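PDB 1Y2M: Phenylalanine/tyrosine ammonia-lyase from Rhodosporidium toruloides, which catalyses the non-oxidative deamination of L-phenylalanine and L-tyrosine to trans-cinnamic acid and p-coumaric acid, the commitment step of phenylpropanoid biosynthesis. Local coordinates for residues 454-459 with 531-536; 544-549 with 655-660; 647-652 with 669-674. All coordinates share one frame; numbering follows the deposited sequence.

How the interactions relate
Interactions 1 and 2 both use helix 506-560, about 15 Å apart between centres, and both set a loop segment against it. Interaction 1 is buried, pairing leucine-alanine packing with one amide hydrogen bond. Interaction 2, farther from the chain centre, is reduced to an exposed lysine meeting the hydroxyl of a buried tyrosine. Interaction 3 is partly buried and local, a serine-glutamate bond with a bridging water between a loop and helix 662-672. The contacts adjoin: Asp-536 OD2 of interaction 1 forms a 2.8 Å salt bridge with Arg-670 NH2 of interaction 3, while Ile-535 packs on Leu-658 of interaction 2.

Interaction 1 of 3, residues 454-459 with 531-536; sequences SCLAAE and VLQAID
Gln-533 and Leu-456 bring a helix side chain against a buried loop. The tight part combines apolar packing and one hydrogen bond. The branched end of Leu-456 lies over the methyl of Ala-534, with CD1 of Leu-456 3.8 Å from CB of Ala-534 and CD2 only slightly farther. Beside it, CB of Leu-456 rests on CG of Gln-533, also at 3.8 Å. NE2 of Gln-533 donates to the backbone O of Leu-456 at 3.0 Å, with an N-H...O angle of 156°, and meets the carbonyl nearly end-on. The glutamine reaches it because CG is anti to the backbone N (chi1 -180°) while the chain bends at the next bond. His-466 ND1 also bonds to this carbonyl oxygen, so two partners grip it, and the other end of the amide is held by the backbone N of Arg-678, which fixes the amide's rotation.

The looser side is at Ala-458, whose CB stands 4.2 Å from NE2 of Gln-533. Beyond it, the loop becomes partly exposed at Glu-459.

The side chain of Leu-456 is about 9 Å from that of Lys-468, a cinnamate-binding residue, so the docked loop lies near the active site. The loop, between helices 416-443 and 468-484, thus docks on the long helix 506-560. Helix 273-303 adjoins this helix at Ala-534 through Ala-303, and helix 619-646 meets the loop where Trp-645 touches Ala-458.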
loop_
_atom_site.group_PDB
_atom_site.type_symbol
_atom_site.label_atom_id
_atom_site.label_comp_id
_atom_site.label_asym_id
_atom_site.label_seq_id
_atom_site.Cartn_x
_atom_site.Cartn_y
_atom_site.Cartn_z
ATOM N N SER B 454 -16.140 -13.603 -31.199
ATOM C CA SER B 454 -16.324 -12.488 -30.248
ATOM C C SER B 454 -17.041 -12.952 -28.977
ATOM O O SER B 454 -18.064 -13.660 -29.040
ATOM C CB SER B 454 -17.141 -11.355 -30.859
ATOM O OG SER B 454 -18.299 -11.920 -31.421
ATOM N N CYS B 455 -16.462 -12.622 -27.838
ATOM C CA CYS B 455 -17.016 -12.934 -26.516
ATOM C C CYS B 455 -17.195 -14.431 -26.265
ATOM O O CYS B 455 -17.802 -14.820 -25.288
ATOM C CB CYS B 455 -18.339 -12.237 -26.276
ATOM S SG CYS B 455 -18.161 -10.421 -26.372
ATOM N N LEU B 456 -16.563 -15.263 -27.099
ATOM C CA LEU B 456 -16.780 -16.703 -27.093
ATOM C C LEU B 456 -18.260 -17.058 -27.263
ATOM O O LEU B 456 -18.784 -18.075 -26.758
ATOM C CB LEU B 456 -16.113 -17.384 -25.890
ATOM C CG LEU B 456 -14.644 -17.072 -25.638
ATOM C CD1 LEU B 456 -14.118 -17.910 -24.477
ATOM C CD2 LEU B 456 -13.771 -17.305 -26.832
ATOM N N ALA B 457 -18.947 -16.234 -28.032
ATOM C CA ALA B 457 -20.331 -16.514 -28.353
ATOM C C ALA B 457 -20.364 -17.686 -29.347
ATOM O O ALA B 457 -19.607 -17.682 -30.342
ATOM C CB ALA B 457 -20.944 -15.298 -29.001
ATOM N N ALA B 458 -21.233 -18.654 -29.113
ATOM C CA ALA B 458 -21.347 -19.817 -30.010
ATOM C C ALA B 458 -22.107 -19.535 -31.304
ATOM O O ALA B 458 -21.947 -20.269 -32.271
ATOM C CB ALA B 458 -22.065 -20.978 -29.278
ATOM N N GLU B 459 -22.997 -18.559 -31.239
ATOM C CA GLU B 459 -23.883 -18.229 -32.349
ATOM C C GLU B 459 -23.651 -16.782 -32.742
ATOM O O GLU B 459 -22.604 -16.204 -32.399
ATOM C CB GLU B 459 -25.341 -18.564 -32.010
ATOM C CG GLU B 459 -25.572 -20.098 -31.778
ATOM C CD GLU B 459 -25.510 -20.917 -33.050
ATOM O OE1 GLU B 459 -25.726 -20.371 -34.173
ATOM O OE2 GLU B 459 -25.318 -22.142 -32.939
ATOM N N VAL B 531 -11.942 -20.821 -20.847
ATOM C CA VAL B 531 -11.020 -21.575 -21.702
ATOM C C VAL B 531 -11.704 -22.805 -22.261
ATOM O O VAL B 531 -11.427 -23.243 -23.364
ATOM C CB VAL B 531 -9.653 -21.877 -20.985
ATOM C CG1 VAL B 531 -9.796 -23.077 -20.031
ATOM C CG2 VAL B 531 -8.538 -22.126 -22.003
ATOM N N LEU B 532 -12.595 -23.425 -21.489
ATOM C CA LEU B 532 -13.271 -24.633 -21.979
ATOM C C LEU B 532 -14.232 -24.277 -23.123
ATOM O O LEU B 532 -14.303 -25.010 -24.110
ATOM C CB LEU B 532 -14.050 -25.316 -20.851
ATOM C CG LEU B 532 -13.162 -25.771 -19.715
ATOM C CD1 LEU B 532 -14.013 -26.206 -18.563
ATOM C CD2 LEU B 532 -12.145 -26.871 -20.143
ATOM N N GLN B 533 -14.934 -23.152 -22.981
ATOM C CA GLN B 533 -15.755 -22.653 -24.100
ATOM C C GLN B 533 -14.906 -22.398 -25.309
ATOM O O GLN B 533 -15.264 -22.826 -26.425
ATOM C CB GLN B 533 -16.495 -21.390 -23.742
ATOM C CG GLN B 533 -17.363 -20.864 -24.903
ATOM C CD GLN B 533 -18.766 -21.463 -25.005
ATOM O OE1 GLN B 533 -19.134 -22.445 -24.341
ATOM N NE2 GLN B 533 -19.565 -20.866 -25.908
ATOM N N ALA B 534 -13.771 -21.723 -25.117
ATOM C CA ALA B 534 -12.875 -21.426 -26.242
ATOM C C ALA B 534 -12.384 -22.710 -26.909
ATOM O O ALA B 534 -12.327 -22.823 -28.133
ATOM C CB ALA B 534 -11.696 -20.601 -25.751
ATOM N N ILE B 535 -12.047 -23.713 -26.085
ATOM C CA ILE B 535 -11.582 -25.027 -26.598
ATOM C C ILE B 535 -12.657 -25.682 -27.495
ATOM O O ILE B 535 -12.389 -26.192 -28.544
ATOM C CB ILE B 535 -11.187 -25.952 -25.447
ATOM C CG1 ILE B 535 -9.798 -25.530 -24.961
ATOM C CG2 ILE B 535 -11.186 -27.365 -25.848
ATOM C CD1 ILE B 535 -9.387 -26.067 -23.607
ATOM N N ASP B 536 -13.901 -25.674 -27.024
ATOM C CA ASP B 536 -14.984 -26.225 -27.815
ATOM C C ASP B 536 -15.195 -25.434 -29.117
ATOM O O ASP B 536 -15.459 -26.018 -30.153
ATOM C CB ASP B 536 -16.222 -26.220 -26.934
ATOM C CG ASP B 536 -16.250 -27.371 -25.975
ATOM O OD1 ASP B 536 -15.628 -28.446 -26.250
ATOM O OD2 ASP B 536 -16.964 -27.263 -24.931
#

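Interaction 2 of 3, residues 544-549 with 655-660; sequences FKKQFG and LSYLSP
Lys-546 and Tyr-657 approach from opposite directions and meet through the ends of their side chains, with the two backbones far apart. The polar part centres on the tyrosine hydroxyl: NZ of Lys-546 lies 3.2 Å from OH of Tyr-657. CE of Lys-546, the carbon that carries the amine, also lies 3.2 Å from OH of Tyr-657, so the hydroxyl faces the whole tip of the lysine. Their firm shared partner is Glu-543, one turn back on the helix, whose OE2 forms a salt bridge with the lysine and a hydrogen bond with the tyrosine. One carboxylate oxygen thus has both groups as partners, and its negative charge would be expected to hold the ammonium beside the phenol. The extended lysine chain runs back along its own helix and outward, bringing NZ to Glu-543 and the tyrosine.

Aromatic and CH contacts place the tyrosine. Its ring packs edge-to-face with Phe-542 and also meets the ring of Phe-341, while CB of the preceding Ser-656 sits 3.9 Å above one face, offset toward the rim.

The arrangement is a tertiary contact of a predominantly helical fold, away from the annotated sites: the loop joining helices 619-646 and 662-672 reaches helix 506-560 with its buried tyrosine, whose hydroxyl end meets an exposed lysine.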
loop_
_atom_site.group_PDB
_atom_site.type_symbol
_atom_site.label_atom_id
_atom_site.label_comp_id
_atom_site.label_asym_id
_atom_site.label_seq_id
_atom_site.Cartn_x
_atom_site.Cartn_y
_atom_site.Cartn_z
ATOM N N PHE B 544 -14.908 -27.842 -38.932
ATOM C CA PHE B 544 -15.322 -27.094 -40.125
ATOM C C PHE B 544 -14.226 -27.118 -41.208
ATOM O O PHE B 544 -14.479 -27.420 -42.368
ATOM C CB PHE B 544 -15.616 -25.651 -39.736
ATOM C CG PHE B 544 -15.949 -24.783 -40.915
ATOM C CD1 PHE B 544 -17.220 -24.716 -41.407
ATOM C CD2 PHE B 544 -14.970 -23.997 -41.487
ATOM C CE1 PHE B 544 -17.500 -23.905 -42.507
ATOM C CE2 PHE B 544 -15.250 -23.208 -42.606
ATOM C CZ PHE B 544 -16.527 -23.168 -43.090
ATOM N N LYS B 545 -13.003 -26.762 -40.816
ATOM C CA LYS B 545 -11.877 -26.711 -41.740
ATOM C C LYS B 545 -11.630 -28.084 -42.418
ATOM O O LYS B 545 -11.257 -28.142 -43.597
ATOM C CB LYS B 545 -10.622 -26.227 -41.018
ATOM C CG LYS B 545 -10.643 -24.757 -40.718
ATOM C CD LYS B 545 -9.422 -24.318 -39.925
ATOM C CE LYS B 545 -9.443 -22.787 -39.717
ATOM N NZ LYS B 545 -8.185 -22.291 -39.069
ATOM N N LYS B 546 -11.848 -29.189 -41.703
ATOM C CA LYS B 546 -11.672 -30.517 -42.326
ATOM C C LYS B 546 -12.537 -30.648 -43.537
ATOM O O LYS B 546 -12.151 -31.265 -44.538
ATOM C CB LYS B 546 -12.099 -31.651 -41.393
ATOM C CG LYS B 546 -11.151 -32.030 -40.318
ATOM C CD LYS B 546 -11.811 -33.129 -39.475
ATOM C CE LYS B 546 -10.853 -33.672 -38.415
ATOM N NZ LYS B 546 -11.589 -34.483 -37.375
ATOM N N GLN B 547 -13.758 -30.139 -43.420
ATOM C CA GLN B 547 -14.708 -30.256 -44.519
ATOM C C GLN B 547 -14.614 -29.124 -45.517
ATOM O O GLN B 547 -14.841 -29.307 -46.701
ATOM C CB GLN B 547 -16.108 -30.277 -43.963
ATOM C CG GLN B 547 -16.456 -31.631 -43.402
ATOM C CD GLN B 547 -17.928 -31.796 -43.353
ATOM O OE1 GLN B 547 -18.615 -31.961 -44.398
ATOM N NE2 GLN B 547 -18.447 -31.729 -42.160
ATOM N N PHE B 548 -14.275 -27.941 -45.040
ATOM C CA PHE B 548 -14.293 -26.811 -45.932
ATOM C C PHE B 548 -13.097 -26.700 -46.873
ATOM O O PHE B 548 -13.256 -26.257 -48.028
ATOM C CB PHE B 548 -14.522 -25.502 -45.198
ATOM C CG PHE B 548 -15.094 -24.444 -46.103
ATOM C CD1 PHE B 548 -16.276 -24.687 -46.815
ATOM C CD2 PHE B 548 -14.443 -23.279 -46.281
ATOM C CE1 PHE B 548 -16.793 -23.747 -47.678
ATOM C CE2 PHE B 548 -14.938 -22.325 -47.139
ATOM C CZ PHE B 548 -16.118 -22.547 -47.844
ATOM N N GLY B 549 -11.914 -27.118 -46.411
ATOM C CA GLY B 549 -10.745 -27.218 -47.311
ATOM C C GLY B 549 -11.031 -27.897 -48.644
ATOM O O GLY B 549 -10.780 -27.330 -49.721
ATOM N N LEU B 655 -12.306 -33.497 -27.666
ATOM C CA LEU B 655 -11.599 -34.702 -27.209
ATOM C C LEU B 655 -10.657 -35.235 -28.288
ATOM O O LEU B 655 -9.762 -36.023 -27.985
ATOM C CB LEU B 655 -12.607 -35.766 -26.803
ATOM C CG LEU B 655 -13.549 -35.324 -25.698
ATOM C CD1 LEU B 655 -14.614 -36.382 -25.458
ATOM C CD2 LEU B 655 -12.847 -35.001 -24.402
ATOM N N SER B 656 -10.874 -34.825 -29.531
ATOM C CA SER B 656 -10.003 -35.218 -30.671
ATOM C C SER B 656 -8.663 -34.462 -30.730
ATOM O O SER B 656 -7.723 -34.902 -31.425
ATOM C CB SER B 656 -10.721 -34.991 -32.002
ATOM O OG SER B 656 -11.817 -35.870 -32.144
ATOM N N TYR B 657 -8.569 -33.327 -30.041
ATOM C CA TYR B 657 -7.449 -32.446 -30.204
ATOM C C TYR B 657 -6.732 -32.118 -28.923
ATOM O O TYR B 657 -5.573 -31.735 -28.966
ATOM C CB TYR B 657 -7.922 -31.143 -30.846
ATOM C CG TYR B 657 -8.640 -31.340 -32.162
ATOM C CD1 TYR B 657 -7.955 -31.738 -33.305
ATOM C CD2 TYR B 657 -10.003 -31.125 -32.258
ATOM C CE1 TYR B 657 -8.627 -31.923 -34.515
ATOM C CE2 TYR B 657 -10.688 -31.339 -33.441
ATOM C CZ TYR B 657 -10.003 -31.730 -34.558
ATOM O OH TYR B 657 -10.703 -31.913 -35.732
ATOM N N LEU B 658 -7.427 -32.209 -27.783
ATOM C CA LEU B 658 -6.795 -31.850 -26.517
ATOM C C LEU B 658 -5.633 -32.782 -26.242
ATOM O O LEU B 658 -5.673 -33.962 -26.609
ATOM C CB LEU B 658 -7.778 -31.986 -25.365
ATOM C CG LEU B 658 -8.785 -30.863 -25.270
ATOM C CD1 LEU B 658 -9.948 -31.298 -24.448
ATOM C CD2 LEU B 658 -8.182 -29.694 -24.685
ATOM N N SER B 659 -4.642 -32.265 -25.514
ATOM C CA SER B 659 -3.636 -33.115 -24.870
ATOM C C SER B 659 -4.311 -34.139 -24.049
ATOM O O SER B 659 -5.304 -33.819 -23.439
ATOM C CB SER B 659 -2.773 -32.337 -23.869
ATOM O OG SER B 659 -1.716 -31.790 -24.588
ATOM N N PRO B 660 -3.720 -35.344 -23.932
ATOM C CA PRO B 660 -4.322 -36.288 -23.003
ATOM C C PRO B 660 -4.404 -35.811 -21.558
ATOM O O PRO B 660 -5.281 -36.258 -20.824
ATOM C CB PRO B 660 -3.410 -37.517 -23.100
ATOM C CG PRO B 660 -2.172 -37.052 -23.707
ATOM C CD PRO B 660 -2.573 -35.935 -24.632
#

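Interaction 3 of 3, residues 647-652 with 669-674; sequences AASTSS and VREELG
Ser-649, in a short 3-10 turn of the loop between helices 619-646 and 662-672, bonds to Glu-671 in the C-terminal part of the second helix, so that this helix-loop-helix connection is closed on itself. In the first shell, OG of Ser-649 donates a short hydrogen bond of 2.6 Å to OE2 of Glu-671. The hydroxyl meets that oxygen on its syn side, 16° out of the carboxylate plane, and also lies 3.2 Å from OE1 of Glu-671. The methyl of Thr-650 covers the same carboxylate, its CG2 3.6 Å from CD of Glu-671, with the two side chains crossing at about a right angle.

The next shell shows how these groups are placed. The OG of Ser-649 stands between its own N and carbonyl carbon (chi1 53°), and the glutamate chain bends at chi2 (-43°), turning its carboxylate back toward the loop. Backbone bonds from Ser-651 N to Ala-648 O and from Ser-652 N to Ser-649 O maintain the turn.

Farther out, Arg-670 is held by a salt bridge to Asp-536 of helix 506-560 and by a hydrogen bond to Val-675 O. Ser-652 OG is also a probable hydrogen-bond partner of Asp-536 OD1, so both segments appear to share this acidic side chain.

A water closes the contact, donating to OE2 of Glu-671 at 2.7 Å and to the backbone O of Ser-649 at 3.1 Å.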
loop_
_atom_site.group_PDB
_atom_site.type_symbol
_atom_site.label_atom_id
_atom_site.label_comp_id
_atom_site.label_asym_id
_atom_site.label_seq_id
_atom_site.Cartn_x
_atom_site.Cartn_y
_atom_site.Cartn_z
ATOM N N ALA B 647 -25.301 -33.635 -29.811
ATOM C CA ALA B 647 -24.703 -34.788 -29.171
ATOM C C ALA B 647 -24.285 -34.421 -27.764
ATOM O O ALA B 647 -24.020 -33.284 -27.463
ATOM C CB ALA B 647 -23.504 -35.260 -29.957
ATOM N N ALA B 648 -24.158 -35.437 -26.912
ATOM C CA ALA B 648 -23.647 -35.209 -25.553
ATOM C C ALA B 648 -22.221 -34.649 -25.525
ATOM O O ALA B 648 -21.452 -34.846 -26.467
ATOM C CB ALA B 648 -23.682 -36.519 -24.767
ATOM N N SER B 649 -21.863 -33.982 -24.429
ATOM C CA SER B 649 -20.517 -33.452 -24.248
ATOM C C SER B 649 -19.435 -34.543 -24.250
ATOM O O SER B 649 -18.268 -34.265 -24.528
ATOM C CB SER B 649 -20.394 -32.621 -22.962
ATOM O OG SER B 649 -20.869 -33.385 -21.858
ATOM N N THR B 650 -19.818 -35.773 -23.909
ATOM C CA THR B 650 -18.902 -36.900 -23.980
ATOM C C THR B 650 -18.487 -37.204 -25.415
ATOM O O THR B 650 -17.587 -38.034 -25.618
ATOM C CB THR B 650 -19.528 -38.176 -23.344
ATOM O OG1 THR B 650 -20.897 -38.256 -23.723
ATOM C CG2 THR B 650 -19.451 -38.095 -21.840
ATOM N N SER B 651 -19.173 -36.607 -26.412
ATOM C CA SER B 651 -18.793 -36.765 -27.833
ATOM C C SER B 651 -18.130 -35.509 -28.400
ATOM O O SER B 651 -17.982 -35.386 -29.646
ATOM C CB SER B 651 -20.003 -37.105 -28.695
ATOM O OG SER B 651 -20.511 -38.390 -28.360
ATOM N N SER B 652 -17.765 -34.581 -27.533
ATOM C CA SER B 652 -17.233 -33.300 -28.008
ATOM C C SER B 652 -16.018 -33.492 -28.915
ATOM O O SER B 652 -15.105 -34.226 -28.556
ATOM C CB SER B 652 -16.765 -32.416 -26.871
ATOM O OG SER B 652 -16.115 -31.261 -27.406
ATOM N N VAL B 669 -14.600 -30.905 -15.566
ATOM C CA VAL B 669 -15.538 -29.790 -15.488
ATOM C C VAL B 669 -16.813 -30.097 -16.297
ATOM O O VAL B 669 -17.948 -29.892 -15.821
ATOM C CB VAL B 669 -14.890 -28.491 -15.957
ATOM C CG1 VAL B 669 -15.924 -27.403 -15.965
ATOM C CG2 VAL B 669 -13.797 -28.108 -15.022
ATOM N N ARG B 670 -16.657 -30.592 -17.512
ATOM C CA ARG B 670 -17.763 -30.801 -18.399
ATOM C C ARG B 670 -18.663 -31.954 -17.923
ATOM O O ARG B 670 -19.895 -31.889 -18.050
ATOM C CB ARG B 670 -17.219 -31.063 -19.823
ATOM C CG ARG B 670 -16.757 -29.817 -20.579
ATOM C CD ARG B 670 -17.934 -29.176 -21.312
ATOM N NE ARG B 670 -17.509 -28.020 -22.113
ATOM C CZ ARG B 670 -17.416 -26.791 -21.667
ATOM N NH1 ARG B 670 -17.681 -26.498 -20.406
ATOM N NH2 ARG B 670 -17.070 -25.824 -22.498
ATOM N N GLU B 671 -18.054 -33.023 -17.412
ATOM C CA GLU B 671 -18.786 -34.213 -17.009
ATOM C C GLU B 671 -19.016 -34.259 -15.524
ATOM O O GLU B 671 -20.170 -34.284 -15.090
ATOM C CB GLU B 671 -18.067 -35.467 -17.444
ATOM C CG GLU B 671 -17.816 -35.550 -18.918
ATOM C CD GLU B 671 -18.979 -35.139 -19.801
ATOM O OE1 GLU B 671 -20.142 -35.485 -19.514
ATOM O OE2 GLU B 671 -18.715 -34.494 -20.843
ATOM N N GLU B 672 -17.970 -34.273 -14.696
ATOM C CA GLU B 672 -18.220 -34.437 -13.266
ATOM C C GLU B 672 -18.921 -33.252 -12.640
ATOM O O GLU B 672 -19.825 -33.432 -11.805
ATOM C CB GLU B 672 -16.948 -34.713 -12.474
ATOM C CG GLU B 672 -16.369 -36.089 -12.702
ATOM C CD GLU B 672 -15.211 -36.412 -11.753
ATOM O OE1 GLU B 672 -15.428 -36.487 -10.514
ATOM O OE2 GLU B 672 -14.084 -36.634 -12.243
ATOM N N LEU B 673 -18.549 -32.034 -13.056
ATOM C CA LEU B 673 -19.184 -30.824 -12.541
ATOM C C LEU B 673 -20.435 -30.436 -13.319
ATOM O O LEU B 673 -21.219 -29.600 -12.852
ATOM C CB LEU B 673 -18.213 -29.649 -12.522
ATOM C CG LEU B 673 -16.940 -29.808 -11.712
ATOM C CD1 LEU B 673 -16.226 -28.459 -11.589
ATOM C CD2 LEU B 673 -17.208 -30.470 -10.364
ATOM N N GLY B 674 -20.634 -31.013 -14.494
ATOM C CA GLY B 674 -21.826 -30.744 -15.275
ATOM C C GLY B 674 -21.884 -29.397 -15.964
ATOM O O GLY B 674 -22.973 -28.986 -16.381
HETATM O O HOH W 1 -16.350 -34.620 -22.110
#